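Local coordinates for protein 2,3-dehydroadipyl-CoA hydratase (Escherichia coli, PDB 4FZW) that catalyses the reversible hydration of 2,3-dehydroadipyl-CoA to 3-hydroxyadipyl-CoA in the phenylacetate degradation pathway, at residues K96-A101 with L115-V120. Sequence-based numbering, arbitrary orientation.
Sequences KPLIAA and LLCDVV
Asp118 OD2 is gripped by two groups: the backbone N of Leu98 donates to it at 2.6 Å, meeting the lone pair turned away from OD1, and the ammonium of Lys209 forms a salt bridge with the same oxygen. Lys209 also bonds the carbonyl O of Lys96, which ties both segments to helix 202-214. With CG set beside its own backbone N (chi1 -55°), the Asp118 carboxylate reaches back to the start of strand 98-102 while its main chain serves the same leucine: Asp118 N donates to Leu98 O at 2.8 Å, in the carbonyl plane, and Val119 N adds a weak bond to that oxygen. Were Asp118 an alanine, Leu98 N would probably lose its acceptor and the ammonium of Lys209 its carboxylate mate. Further along, Ala100 N meets Val119 O at 3.0 Å, almost straight (169°). Ile99 and Val119 lie side by side on one face of the sheet, CG1 to CB 4.1 Å, and Ile99 also packs against Ala194 and Met197 of helix 186-197. On the other face, Cys117 SG packs against Ala100 CB (3.5 Å) and Leu98 CG (3.9 Å), and Leu98 CD2 reaches Leu116 CD2. A neighbouring subunit closes over the turn, its Lys153 bonding Cys117 O. Strands 98-102 and 119-123, adjacent and parallel, are joined through strand 105-107 of the second sheet and helix 109-116, the repeating beta-beta-alpha superhelix of the crotonase fold.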
loop_
_atom_site.group_PDB
_atom_site.type_symbol
_atom_site.label_atom_id
_atom_site.label_comp_id
_atom_site.label_asym_id
_atom_site.label_seq_id
_atom_site.Cartn_x
_atom_site.Cartn_y
_atom_site.Cartn_z
ATOM N N LYS B 96 22.443 10.508 -2.068
ATOM C CA LYS B 96 23.253 10.387 -3.284
ATOM C C LYS B 96 23.524 8.936 -3.684
ATOM O O LYS B 96 23.437 8.029 -2.856
ATOM C CB LYS B 96 24.565 11.159 -3.145
ATOM C CG LYS B 96 24.370 12.658 -2.954
ATOM C CD LYS B 96 25.694 13.362 -2.685
ATOM C CE LYS B 96 25.443 14.775 -2.166
ATOM N NZ LYS B 96 26.701 15.572 -2.021
ATOM N N PRO B 97 23.827 8.713 -4.971
ATOM C CA PRO B 97 24.128 7.355 -5.452
ATOM C C PRO B 97 25.188 6.643 -4.614
ATOM O O PRO B 97 26.217 7.215 -4.256
ATOM C CB PRO B 97 24.626 7.596 -6.870
ATOM C CG PRO B 97 23.784 8.789 -7.307
ATOM C CD PRO B 97 23.693 9.675 -6.080
ATOM N N LEU B 98 24.917 5.386 -4.294
ATOM C CA LEU B 98 25.756 4.631 -3.387
ATOM C C LEU B 98 26.035 3.277 -4.013
ATOM O O LEU B 98 25.124 2.463 -4.223
ATOM C CB LEU B 98 25.060 4.479 -2.029
ATOM C CG LEU B 98 25.804 3.875 -0.839
ATOM C CD1 LEU B 98 27.079 4.625 -0.513
ATOM C CD2 LEU B 98 24.878 3.841 0.363
ATOM N N ILE B 99 27.306 3.050 -4.315
ATOM C CA ILE B 99 27.737 1.825 -4.960
ATOM C C ILE B 99 28.557 0.960 -3.988
ATOM O O ILE B 99 29.484 1.444 -3.315
ATOM C CB ILE B 99 28.511 2.118 -6.275
ATOM C CG1 ILE B 99 27.603 2.865 -7.270
ATOM C CG2 ILE B 99 28.992 0.822 -6.901
ATOM C CD1 ILE B 99 28.351 3.669 -8.328
ATOM N N ALA B 100 28.185 -0.312 -3.891
ATOM C CA ALA B 100 28.929 -1.260 -3.086
ATOM C C ALA B 100 29.834 -2.044 -4.025
ATOM O O ALA B 100 29.342 -2.701 -4.940
ATOM C CB ALA B 100 27.986 -2.201 -2.370
ATOM N N ALA B 101 31.146 -1.961 -3.817
ATOM C CA ALA B 101 32.100 -2.777 -4.564
ATOM C C ALA B 101 32.494 -3.931 -3.684
ATOM O O ALA B 101 33.264 -3.760 -2.741
ATOM C CB ALA B 101 33.318 -1.962 -4.921
ATOM N N LEU B 115 23.021 -4.889 -0.071
ATOM C CA LEU B 115 21.623 -4.730 -0.436
ATOM C C LEU B 115 21.162 -3.291 -0.209
ATOM O O LEU B 115 20.362 -2.760 -0.979
ATOM C CB LEU B 115 20.748 -5.687 0.378
ATOM C CG LEU B 115 20.901 -7.181 0.080
ATOM C CD1 LEU B 115 20.416 -8.047 1.237
ATOM C CD2 LEU B 115 20.181 -7.537 -1.214
ATOM N N LEU B 116 21.673 -2.662 0.844
ATOM C CA LEU B 116 21.291 -1.290 1.157
ATOM C C LEU B 116 21.733 -0.316 0.066
ATOM O O LEU B 116 21.116 0.742 -0.125
ATOM C CB LEU B 116 21.827 -0.866 2.530
ATOM C CG LEU B 116 21.406 0.490 3.119
ATOM C CD1 LEU B 116 21.303 0.450 4.664
ATOM C CD2 LEU B 116 22.362 1.603 2.654
ATOM N N CYS B 117 22.786 -0.682 -0.660
ATOM C CA CYS B 117 23.330 0.195 -1.696
ATOM C C CYS B 117 22.471 0.181 -2.967
ATOM O O CYS B 117 21.641 -0.712 -3.159
ATOM C CB CYS B 117 24.798 -0.155 -1.994
ATOM S SG CYS B 117 25.921 -0.042 -0.564
ATOM N N ASP B 118 22.643 1.183 -3.818
ATOM C CA ASP B 118 21.768 1.317 -4.974
ATOM C C ASP B 118 22.197 0.305 -6.034
ATOM O O ASP B 118 21.378 -0.273 -6.764
ATOM C CB ASP B 118 21.841 2.745 -5.522
ATOM C CG ASP B 118 21.520 3.803 -4.459
ATOM O OD1 ASP B 118 20.428 3.734 -3.843
ATOM O OD2 ASP B 118 22.367 4.693 -4.227
ATOM N N VAL B 119 23.504 0.066 -6.079
ATOM C CA VAL B 119 24.094 -0.793 -7.087
ATOM C C VAL B 119 25.185 -1.648 -6.472
ATOM O O VAL B 119 25.975 -1.182 -5.648
ATOM C CB VAL B 119 24.726 0.040 -8.225
ATOM C CG1 VAL B 119 25.187 -0.879 -9.351
ATOM C CG2 VAL B 119 23.741 1.127 -8.727
ATOM N N VAL B 120 25.248 -2.906 -6.882
ATOM C CA VAL B 120 26.365 -3.747 -6.467
ATOM C C VAL B 120 27.175 -4.242 -7.645
ATOM O O VAL B 120 26.625 -4.868 -8.563
ATOM C CB VAL B 120 25.928 -4.958 -5.639
ATOM C CG1 VAL B 120 27.164 -5.628 -5.003
ATOM C CG2 VAL B 120 24.915 -4.542 -4.556
#